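Local coordinates for ESX-1 secretion-associated protein EspB (Mycobacterium marinum, PDB 7P0Z) that is secreted through the mycobacterial ESX-1 system and assembles as seven subunits, probably into a channel-like structure, at residues Asp33-Leu41 with Lys141-Met151; Gln210-Ala221 with Val261-Glu272. All coordinates share one frame; numbering follows the deposited sequence.

Interaction 1: Asp33-Leu41 with Lys141-Met151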
loop_
_atom_site.group_PDB
_atom_site.type_symbol
_atom_site.label_atom_id
_atom_site.label_comp_id
_atom_site.label_asym_id
_atom_site.label_seq_id
_atom_site.Cartn_x
_atom_site.Cartn_y
_atom_site.Cartn_z
ATOM N N ASP A 33 12.367 -2.952 37.888
ATOM C CA ASP A 33 11.207 -2.513 38.630
ATOM C C ASP A 33 9.931 -2.957 37.942
ATOM O O ASP A 33 9.871 -3.092 36.726
ATOM C CB ASP A 33 11.219 -1.010 38.779
ATOM C CG ASP A 33 10.996 -0.324 37.494
ATOM O OD1 ASP A 33 11.871 -0.431 36.620
ATOM O OD2 ASP A 33 9.947 0.320 37.342
ATOM N N VAL A 34 8.902 -3.191 38.737
ATOM C CA VAL A 34 7.660 -3.779 38.258
ATOM C C VAL A 34 6.623 -2.673 38.154
ATOM O O VAL A 34 6.319 -2.036 39.166
ATOM C CB VAL A 34 7.178 -4.900 39.178
ATOM C CG1 VAL A 34 5.827 -5.336 38.756
ATOM C CG2 VAL A 34 8.125 -6.032 39.111
ATOM N N PRO A 35 6.072 -2.410 36.978
ATOM C CA PRO A 35 5.137 -1.293 36.823
ATOM C C PRO A 35 3.751 -1.661 37.334
ATOM O O PRO A 35 3.233 -2.734 37.037
ATOM C CB PRO A 35 5.132 -1.060 35.312
ATOM C CG PRO A 35 5.406 -2.413 34.753
ATOM C CD PRO A 35 6.257 -3.156 35.729
ATOM N N GLN A 36 3.150 -0.768 38.100
ATOM C CA GLN A 36 1.822 -1.004 38.641
ATOM C C GLN A 36 0.750 -0.418 37.743
ATOM O O GLN A 36 1.009 0.427 36.892
ATOM C CB GLN A 36 1.686 -0.419 40.037
ATOM C CG GLN A 36 2.831 -0.709 40.919
ATOM C CD GLN A 36 3.088 -2.183 41.025
ATOM O OE1 GLN A 36 2.174 -2.987 40.964
ATOM N NE2 GLN A 36 4.344 -2.550 41.190
ATOM N N ALA A 37 -0.459 -0.888 37.943
ATOM C CA ALA A 37 -1.586 -0.390 37.179
ATOM C C ALA A 37 -1.832 1.069 37.518
ATOM O O ALA A 37 -1.824 1.436 38.693
ATOM C CB ALA A 37 -2.826 -1.203 37.473
ATOM N N PRO A 38 -2.019 1.926 36.528
ATOM C CA PRO A 38 -2.242 3.345 36.819
ATOM C C PRO A 38 -3.533 3.622 37.566
ATOM O O PRO A 38 -3.603 4.606 38.305
ATOM C CB PRO A 38 -2.253 3.982 35.428
ATOM C CG PRO A 38 -1.698 2.964 34.523
ATOM C CD PRO A 38 -2.011 1.648 35.092
ATOM N N SER A 39 -4.553 2.793 37.401
ATOM C CA SER A 39 -5.834 3.018 38.034
ATOM C C SER A 39 -6.354 1.681 38.523
ATOM O O SER A 39 -5.608 0.709 38.623
ATOM C CB SER A 39 -6.820 3.679 37.069
ATOM O OG SER A 39 -7.356 2.727 36.188
ATOM N N GLY A 40 -7.641 1.638 38.845
ATOM C CA GLY A 40 -8.301 0.424 39.248
ATOM C C GLY A 40 -9.058 -0.264 38.153
ATOM O O GLY A 40 -9.619 -1.335 38.385
ATOM N N LEU A 41 -9.084 0.302 36.960
ATOM C CA LEU A 41 -9.783 -0.328 35.859
ATOM C C LEU A 41 -9.139 -1.653 35.484
ATOM O O LEU A 41 -7.945 -1.865 35.673
ATOM C CB LEU A 41 -9.805 0.598 34.665
ATOM C CG LEU A 41 -10.537 1.880 35.053
ATOM C CD1 LEU A 41 -10.330 2.954 34.024
ATOM C CD2 LEU A 41 -12.002 1.596 35.236
ATOM N N LYS A 141 -12.711 3.609 40.457
ATOM C CA LYS A 141 -11.605 2.897 39.841
ATOM C C LYS A 141 -10.653 3.855 39.149
ATOM O O LYS A 141 -9.442 3.790 39.354
ATOM C CB LYS A 141 -12.143 1.879 38.853
ATOM C CG LYS A 141 -12.528 0.606 39.490
ATOM C CD LYS A 141 -13.132 -0.306 38.478
ATOM C CE LYS A 141 -13.923 -1.356 39.168
ATOM N NZ LYS A 141 -13.404 -1.475 40.527
ATOM N N LEU A 142 -11.186 4.776 38.358
ATOM C CA LEU A 142 -10.329 5.663 37.598
ATOM C C LEU A 142 -9.436 6.512 38.486
ATOM O O LEU A 142 -8.339 6.885 38.077
ATOM C CB LEU A 142 -11.176 6.552 36.714
ATOM C CG LEU A 142 -10.355 7.430 35.785
ATOM C CD1 LEU A 142 -9.659 6.572 34.734
ATOM C CD2 LEU A 142 -11.228 8.463 35.149
ATOM N N GLU A 143 -9.873 6.848 39.679
ATOM C CA GLU A 143 -9.052 7.711 40.506
ATOM C C GLU A 143 -8.231 6.953 41.518
ATOM O O GLU A 143 -7.527 7.574 42.309
ATOM C CB GLU A 143 -9.919 8.736 41.214
ATOM C CG GLU A 143 -10.783 9.508 40.258
ATOM C CD GLU A 143 -11.758 10.418 40.955
ATOM O OE1 GLU A 143 -11.612 10.630 42.177
ATOM O OE2 GLU A 143 -12.670 10.928 40.280
ATOM N N SER A 144 -8.297 5.639 41.511
ATOM C CA SER A 144 -7.455 4.857 42.383
ATOM C C SER A 144 -6.080 4.664 41.742
ATOM O O SER A 144 -5.762 5.239 40.703
ATOM C CB SER A 144 -8.124 3.526 42.676
ATOM O OG SER A 144 -7.338 2.771 43.552
ATOM N N GLY A 145 -5.252 3.851 42.364
ATOM C CA GLY A 145 -3.947 3.586 41.826
ATOM C C GLY A 145 -3.011 4.753 42.039
ATOM O O GLY A 145 -3.315 5.714 42.739
ATOM N N ASP A 146 -1.846 4.660 41.418
ATOM C CA ASP A 146 -0.855 5.707 41.569
ATOM C C ASP A 146 -0.880 6.694 40.430
ATOM O O ASP A 146 -0.027 7.580 40.384
ATOM C CB ASP A 146 0.536 5.112 41.712
ATOM C CG ASP A 146 1.003 4.369 40.475
ATOM O OD1 ASP A 146 0.280 4.295 39.468
ATOM O OD2 ASP A 146 2.110 3.817 40.533
ATOM N N GLN A 147 -1.826 6.549 39.516
ATOM C CA GLN A 147 -2.065 7.490 38.440
ATOM C C GLN A 147 -0.918 7.540 37.458
ATOM O O GLN A 147 -0.834 8.459 36.653
ATOM C CB GLN A 147 -2.358 8.878 38.993
ATOM C CG GLN A 147 -3.559 8.867 39.870
ATOM C CD GLN A 147 -4.783 8.472 39.123
ATOM O OE1 GLN A 147 -5.093 9.039 38.086
ATOM N NE2 GLN A 147 -5.457 7.448 39.607
ATOM N N GLY A 148 -0.026 6.564 37.512
ATOM C CA GLY A 148 0.977 6.397 36.496
ATOM C C GLY A 148 2.395 6.729 36.872
ATOM O O GLY A 148 3.246 6.753 35.985
ATOM N N THR A 149 2.698 6.980 38.138
ATOM C CA THR A 149 4.074 7.334 38.453
ATOM C C THR A 149 5.001 6.142 38.274
ATOM O O THR A 149 6.136 6.298 37.812
ATOM C CB THR A 149 4.186 7.886 39.865
ATOM O OG1 THR A 149 3.728 6.915 40.802
ATOM C CG2 THR A 149 3.349 9.100 39.966
ATOM N N SER A 150 4.548 4.950 38.636
ATOM C CA SER A 150 5.410 3.798 38.453
ATOM C C SER A 150 5.577 3.471 36.979
ATOM O O SER A 150 6.618 2.952 36.580
ATOM C CB SER A 150 4.879 2.598 39.214
ATOM O OG SER A 150 3.724 2.106 38.601
ATOM N N MET A 151 4.590 3.797 36.157
ATOM C CA MET A 151 4.773 3.682 34.722
ATOM C C MET A 151 5.868 4.601 34.230
ATOM O O MET A 151 6.651 4.230 33.357
ATOM C CB MET A 151 3.483 3.998 33.992
ATOM C CG MET A 151 2.473 2.937 34.153
ATOM S SD MET A 151 2.496 1.780 32.805
ATOM C CE MET A 151 1.478 0.495 33.501
#

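Interaction 2: Gln210-Ala221 with Val261-Glu272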
loop_
_atom_site.group_PDB
_atom_site.type_symbol
_atom_site.label_atom_id
_atom_site.label_comp_id
_atom_site.label_asym_id
_atom_site.label_seq_id
_atom_site.Cartn_x
_atom_site.Cartn_y
_atom_site.Cartn_z
ATOM N N GLN A 210 5.538 2.328 25.264
ATOM C CA GLN A 210 4.246 1.848 25.721
ATOM C C GLN A 210 3.950 2.300 27.141
ATOM O O GLN A 210 2.813 2.656 27.463
ATOM C CB GLN A 210 4.184 0.335 25.639
ATOM C CG GLN A 210 4.050 -0.208 24.268
ATOM C CD GLN A 210 3.913 -1.694 24.301
ATOM O OE1 GLN A 210 4.416 -2.338 25.200
ATOM N NE2 GLN A 210 3.205 -2.249 23.342
ATOM N N ALA A 211 4.945 2.263 28.016
ATOM C CA ALA A 211 4.693 2.725 29.374
ATOM C C ALA A 211 4.309 4.204 29.402
ATOM O O ALA A 211 3.383 4.606 30.116
ATOM C CB ALA A 211 5.912 2.469 30.246
ATOM N N ASN A 212 5.009 5.023 28.626
ATOM C CA ASN A 212 4.656 6.431 28.543
ATOM C C ASN A 212 3.260 6.606 27.993
ATOM O O ASN A 212 2.514 7.487 28.430
ATOM C CB ASN A 212 5.659 7.174 27.677
ATOM C CG ASN A 212 6.875 7.562 28.432
ATOM O OD1 ASN A 212 6.793 7.920 29.594
ATOM N ND2 ASN A 212 8.017 7.504 27.785
ATOM N N PHE A 213 2.898 5.786 27.023
ATOM C CA PHE A 213 1.565 5.837 26.464
ATOM C C PHE A 213 0.518 5.560 27.527
ATOM O O PHE A 213 -0.533 6.202 27.554
ATOM C CB PHE A 213 1.468 4.824 25.343
ATOM C CG PHE A 213 0.163 4.794 24.682
ATOM C CD1 PHE A 213 -0.104 5.634 23.637
ATOM C CD2 PHE A 213 -0.817 3.937 25.113
ATOM C CE1 PHE A 213 -1.307 5.601 23.021
ATOM C CE2 PHE A 213 -2.024 3.915 24.504
ATOM C CZ PHE A 213 -2.269 4.743 23.453
ATOM N N MET A 214 0.778 4.595 28.396
ATOM C CA MET A 214 -0.172 4.291 29.451
ATOM C C MET A 214 -0.314 5.450 30.420
ATOM O O MET A 214 -1.419 5.773 30.859
ATOM C CB MET A 214 0.239 3.029 30.189
ATOM C CG MET A 214 -0.142 1.775 29.459
ATOM S SD MET A 214 -1.868 1.723 28.963
ATOM C CE MET A 214 -2.695 1.784 30.546
ATOM N N ALA A 215 0.794 6.085 30.770
ATOM C CA ALA A 215 0.702 7.247 31.645
ATOM C C ALA A 215 -0.115 8.371 31.006
ATOM O O ALA A 215 -0.973 8.985 31.658
ATOM C CB ALA A 215 2.099 7.728 32.011
ATOM N N GLN A 216 0.127 8.651 29.733
ATOM C CA GLN A 216 -0.637 9.710 29.093
ATOM C C GLN A 216 -2.101 9.338 28.963
ATOM O O GLN A 216 -2.970 10.205 29.037
ATOM C CB GLN A 216 -0.056 10.054 27.734
ATOM C CG GLN A 216 1.294 10.608 27.870
ATOM C CD GLN A 216 1.343 11.693 28.913
ATOM O OE1 GLN A 216 1.902 11.506 29.989
ATOM N NE2 GLN A 216 0.752 12.832 28.607
ATOM N N LEU A 217 -2.390 8.061 28.749
ATOM C CA LEU A 217 -3.770 7.621 28.700
ATOM C C LEU A 217 -4.458 7.844 30.030
ATOM O O LEU A 217 -5.620 8.252 30.074
ATOM C CB LEU A 217 -3.836 6.150 28.323
ATOM C CG LEU A 217 -5.258 5.631 28.105
ATOM C CD1 LEU A 217 -5.930 6.330 26.930
ATOM C CD2 LEU A 217 -5.287 4.130 27.948
ATOM N N GLN A 218 -3.764 7.564 31.121
ATOM C CA GLN A 218 -4.352 7.802 32.425
ATOM C C GLN A 218 -4.680 9.273 32.618
ATOM O O GLN A 218 -5.762 9.615 33.101
ATOM C CB GLN A 218 -3.414 7.315 33.516
ATOM C CG GLN A 218 -3.976 7.457 34.905
ATOM C CD GLN A 218 -5.203 6.593 35.129
ATOM O OE1 GLN A 218 -5.403 5.593 34.456
ATOM N NE2 GLN A 218 -6.017 6.970 36.091
ATOM N N LEU A 219 -3.773 10.160 32.227
ATOM C CA LEU A 219 -4.074 11.579 32.357
ATOM C C LEU A 219 -5.253 11.986 31.484
ATOM O O LEU A 219 -6.134 12.738 31.920
ATOM C CB LEU A 219 -2.852 12.411 32.009
ATOM C CG LEU A 219 -1.713 12.236 32.989
ATOM C CD1 LEU A 219 -0.639 13.234 32.695
ATOM C CD2 LEU A 219 -2.204 12.364 34.393
ATOM N N TRP A 220 -5.274 11.517 30.247
ATOM C CA TRP A 220 -6.335 11.887 29.326
ATOM C C TRP A 220 -7.688 11.441 29.847
ATOM O O TRP A 220 -8.677 12.180 29.777
ATOM C CB TRP A 220 -6.052 11.263 27.973
ATOM C CG TRP A 220 -7.132 11.395 27.036
ATOM C CD1 TRP A 220 -7.314 12.389 26.153
ATOM C CD2 TRP A 220 -8.209 10.490 26.855
ATOM N NE1 TRP A 220 -8.440 12.173 25.425
ATOM C CE2 TRP A 220 -9.015 11.009 25.843
ATOM C CE3 TRP A 220 -8.575 9.291 27.460
ATOM C CZ2 TRP A 220 -10.155 10.378 25.415
ATOM C CZ3 TRP A 220 -9.704 8.674 27.042
ATOM C CH2 TRP A 220 -10.491 9.220 26.036
ATOM N N ALA A 221 -7.747 10.236 30.382
ATOM C CA ALA A 221 -8.991 9.732 30.917
ATOM C C ALA A 221 -9.388 10.487 32.165
ATOM O O ALA A 221 -10.573 10.672 32.435
ATOM C CB ALA A 221 -8.858 8.249 31.222
ATOM N N VAL A 261 -15.511 7.575 27.453
ATOM C CA VAL A 261 -14.159 7.577 27.972
ATOM C C VAL A 261 -13.699 6.168 28.287
ATOM O O VAL A 261 -12.575 5.790 27.964
ATOM C CB VAL A 261 -14.087 8.494 29.203
ATOM C CG1 VAL A 261 -12.824 8.263 29.975
ATOM C CG2 VAL A 261 -14.122 9.908 28.751
ATOM N N LEU A 262 -14.543 5.370 28.923
ATOM C CA LEU A 262 -14.119 4.028 29.276
ATOM C C LEU A 262 -13.952 3.134 28.062
ATOM O O LEU A 262 -13.081 2.268 28.066
ATOM C CB LEU A 262 -15.089 3.413 30.265
ATOM C CG LEU A 262 -14.688 3.648 31.709
ATOM C CD1 LEU A 262 -14.725 5.096 32.049
ATOM C CD2 LEU A 262 -15.645 2.906 32.583
ATOM N N SER A 263 -14.747 3.311 27.014
ATOM C CA SER A 263 -14.504 2.519 25.818
ATOM C C SER A 263 -13.170 2.889 25.193
ATOM O O SER A 263 -12.395 2.012 24.788
ATOM C CB SER A 263 -15.629 2.712 24.810
ATOM O OG SER A 263 -15.599 4.023 24.294
ATOM N N GLU A 264 -12.892 4.187 25.094
ATOM C CA GLU A 264 -11.584 4.623 24.626
ATOM C C GLU A 264 -10.473 4.003 25.460
ATOM O O GLU A 264 -9.499 3.461 24.929
ATOM C CB GLU A 264 -11.497 6.135 24.700
ATOM C CG GLU A 264 -10.395 6.743 23.915
ATOM C CD GLU A 264 -10.775 6.977 22.499
ATOM O OE1 GLU A 264 -11.981 6.927 22.200
ATOM O OE2 GLU A 264 -9.888 7.257 21.688
ATOM N N TYR A 265 -10.613 4.084 26.775
ATOM C CA TYR A 265 -9.605 3.568 27.679
ATOM C C TYR A 265 -9.387 2.088 27.470
ATOM O O TYR A 265 -8.253 1.615 27.477
ATOM C CB TYR A 265 -10.040 3.824 29.107
ATOM C CG TYR A 265 -8.961 3.750 30.128
ATOM C CD1 TYR A 265 -8.668 2.562 30.763
ATOM C CD2 TYR A 265 -8.262 4.873 30.494
ATOM C CE1 TYR A 265 -7.693 2.496 31.718
ATOM C CE2 TYR A 265 -7.299 4.826 31.449
ATOM C CZ TYR A 265 -7.013 3.641 32.062
ATOM O OH TYR A 265 -6.039 3.607 33.018
ATOM N N ASN A 266 -10.461 1.339 27.298
ATOM C CA ASN A 266 -10.326 -0.097 27.218
ATOM C C ASN A 266 -9.695 -0.515 25.915
ATOM O O ASN A 266 -8.960 -1.501 25.873
ATOM C CB ASN A 266 -11.675 -0.750 27.400
ATOM C CG ASN A 266 -12.121 -0.712 28.816
ATOM O OD1 ASN A 266 -11.357 -0.355 29.701
ATOM N ND2 ASN A 266 -13.372 -1.055 29.050
ATOM N N THR A 267 -9.948 0.210 24.842
ATOM C CA THR A 267 -9.317 -0.263 23.626
ATOM C C THR A 267 -7.879 0.204 23.520
ATOM O O THR A 267 -7.022 -0.546 23.058
ATOM C CB THR A 267 -10.107 0.158 22.403
ATOM O OG1 THR A 267 -10.190 1.576 22.355
ATOM C CG2 THR A 267 -11.476 -0.422 22.498
ATOM N N LYS A 268 -7.584 1.426 23.930
ATOM C CA LYS A 268 -6.220 1.888 23.778
ATOM C C LYS A 268 -5.282 1.274 24.798
ATOM O O LYS A 268 -4.078 1.244 24.564
ATOM C CB LYS A 268 -6.155 3.397 23.877
ATOM C CG LYS A 268 -6.723 4.065 22.690
ATOM C CD LYS A 268 -6.368 5.500 22.680
ATOM C CE LYS A 268 -7.007 6.144 21.510
ATOM N NZ LYS A 268 -6.524 5.538 20.267
ATOM N N ALA A 269 -5.796 0.775 25.901
ATOM C CA ALA A 269 -4.960 0.124 26.886
ATOM C C ALA A 269 -4.691 -1.321 26.561
ATOM O O ALA A 269 -4.295 -2.076 27.442
ATOM C CB ALA A 269 -5.592 0.225 28.270
ATOM N N ASP A 270 -4.905 -1.736 25.335
ATOM C CA ASP A 270 -4.624 -3.095 24.913
ATOM C C ASP A 270 -3.255 -3.100 24.248
ATOM O O ASP A 270 -3.121 -2.734 23.082
ATOM C CB ASP A 270 -5.713 -3.583 23.977
ATOM C CG ASP A 270 -5.855 -5.065 23.993
ATOM O OD1 ASP A 270 -5.811 -5.651 25.089
ATOM O OD2 ASP A 270 -6.009 -5.650 22.910
ATOM N N LEU A 271 -2.242 -3.510 24.994
ATOM C CA LEU A 271 -0.865 -3.361 24.563
ATOM C C LEU A 271 -0.377 -4.574 23.802
ATOM O O LEU A 271 -0.708 -5.707 24.136
ATOM C CB LEU A 271 0.043 -3.112 25.755
ATOM C CG LEU A 271 -0.267 -1.771 26.390
ATOM C CD1 LEU A 271 0.610 -1.544 27.593
ATOM C CD2 LEU A 271 -0.077 -0.685 25.360
ATOM N N GLU A 272 0.400 -4.321 22.774
ATOM C CA GLU A 272 1.032 -5.395 22.042
ATOM C C GLU A 272 2.070 -6.090 22.915
ATOM O O GLU A 272 2.807 -5.435 23.642
ATOM C CB GLU A 272 1.705 -4.855 20.804
ATOM C CG GLU A 272 0.746 -4.411 19.777
ATOM C CD GLU A 272 0.225 -5.559 18.973
ATOM O OE1 GLU A 272 0.905 -5.980 18.011
ATOM O OE2 GLU A 272 -0.861 -6.057 19.309
#

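Interaction 1: Asp33-Leu41 with Lys141-Met151
Three hydrogen bonds tie the loop Asp-33 to Leu-41 to the turn between helix 133-143 and helix 149-166, joining the PE and PPE parts of the EspB helical bundle. At one end, Gln-36 N donates to Ser-150 OG at 3.0 Å. In the middle, Gln-147 N donates to Pro-38 O (2.9 Å), in the carbonyl plane and on a lone pair. At the other end, Gly-40 N reaches Lys-141 O at 2.9 Å from above its carbonyl plane. Ser-144 N meets the same oxygen from the opposite face, so this carbonyl oxygen accepts two hydrogen bonds.

Apolar contacts flank these bonds. Met-151 is bent at chi2 (-95°), and this brings CE to 4.0 Å from Pro-38 CD. The same methyl touches Gln-36 O. Leu-41 spreads its two branches: CD2 lies on Lys-141 CB, and CD1 meets Leu-142 CD1 at 3.7 Å. Ser-39 CA-H points almost straight at Ser-144 O. Gly-145, with positive phi, passes with CA 3.7 Å from Pro-38 O.

The second shell fixes these partners. Gly-148 is the N-cap of helix 149-166, and Asp-146 to Thr-149 form a type I' turn. Asp-146 OD1 accepts from Gly-148 N, an Asx turn. Gln-147 OE1 is hydrogen-bonded to Gln-218 NE2 of helix 181-224. Ser-39 OG sits between its backbone N and carbonyl carbon (chi1 79°) and accepts from Leu-41 N, an ST turn. Ser-150 OG in turn donates to the syn lone pair of Asp-146 OD2, 3.0 Å away.

Interaction 2: Gln210-Ala221 with Val261-Glu272
Gln-210 opens the contact by donating NE2 to Glu-272 O at 3.2 Å. The bond is nearly straight (171°) and lies in the amide plane and on a carbonyl lone pair. It ties the helix to the extended chain that follows helix 244-268.

Phe-213 turns a ring edge to the end of that helix, with CE2 3.4 Å from Lys-268 O. Met-214 CG meets Leu-271 CD1. A bend at chi3 (-62°) then carries its CE to 4.0 Å from Ala-269 CB. Leu-217 sets CD2 over one face of the Tyr-265 ring, offset toward the rim, in a CH-pi contact. CD2 also touches Ala-269 CB.

Gln-218 OE1 accepts a hydrogen bond from Tyr-265 OH, 2.5 Å away and nearly along the C=O axis. Amide and ring are perpendicular. Gln-218 NE2 is engaged by Gln-147, so both ends of the buried amide are used. Trp-220 crosses Glu-264 at about a right angle, CH2 lying 3.3 Å from Glu-264 CG. Ala-221 CB packs at 3.5 Å on Tyr-265 CD2 and also meets Val-261 CG1.

Helix 42-81 closes on this layer through Ala-44 and Ala-47. The two helix segments run antiparallel, at 175° with axes 10.6 Å apart, an arrangement characteristic of the elongated PE-PPE helical bundle.

Overall arrangement
The two contacts lie side by side in the long bundle, with centres about 11 Å apart and on the same side of the chain's centre. Both segments of interaction 1 come earlier in the chain than those of interaction 2, and helix 149-166 leads on to helix 181-224. Interaction 1 joins the PE range to the PPE range, whereas interaction 2 stays within the PPE range. The two meet directly at Gln-218 and Tyr-265, where Tyr-265 packs on Leu-41. No other chain touches the segments of interaction 1. In interaction 2, Ser-263 packs on Gln-216 of a neighbouring subunit, which places this helix pair at the subunit interfaces of the seven-chain assembly.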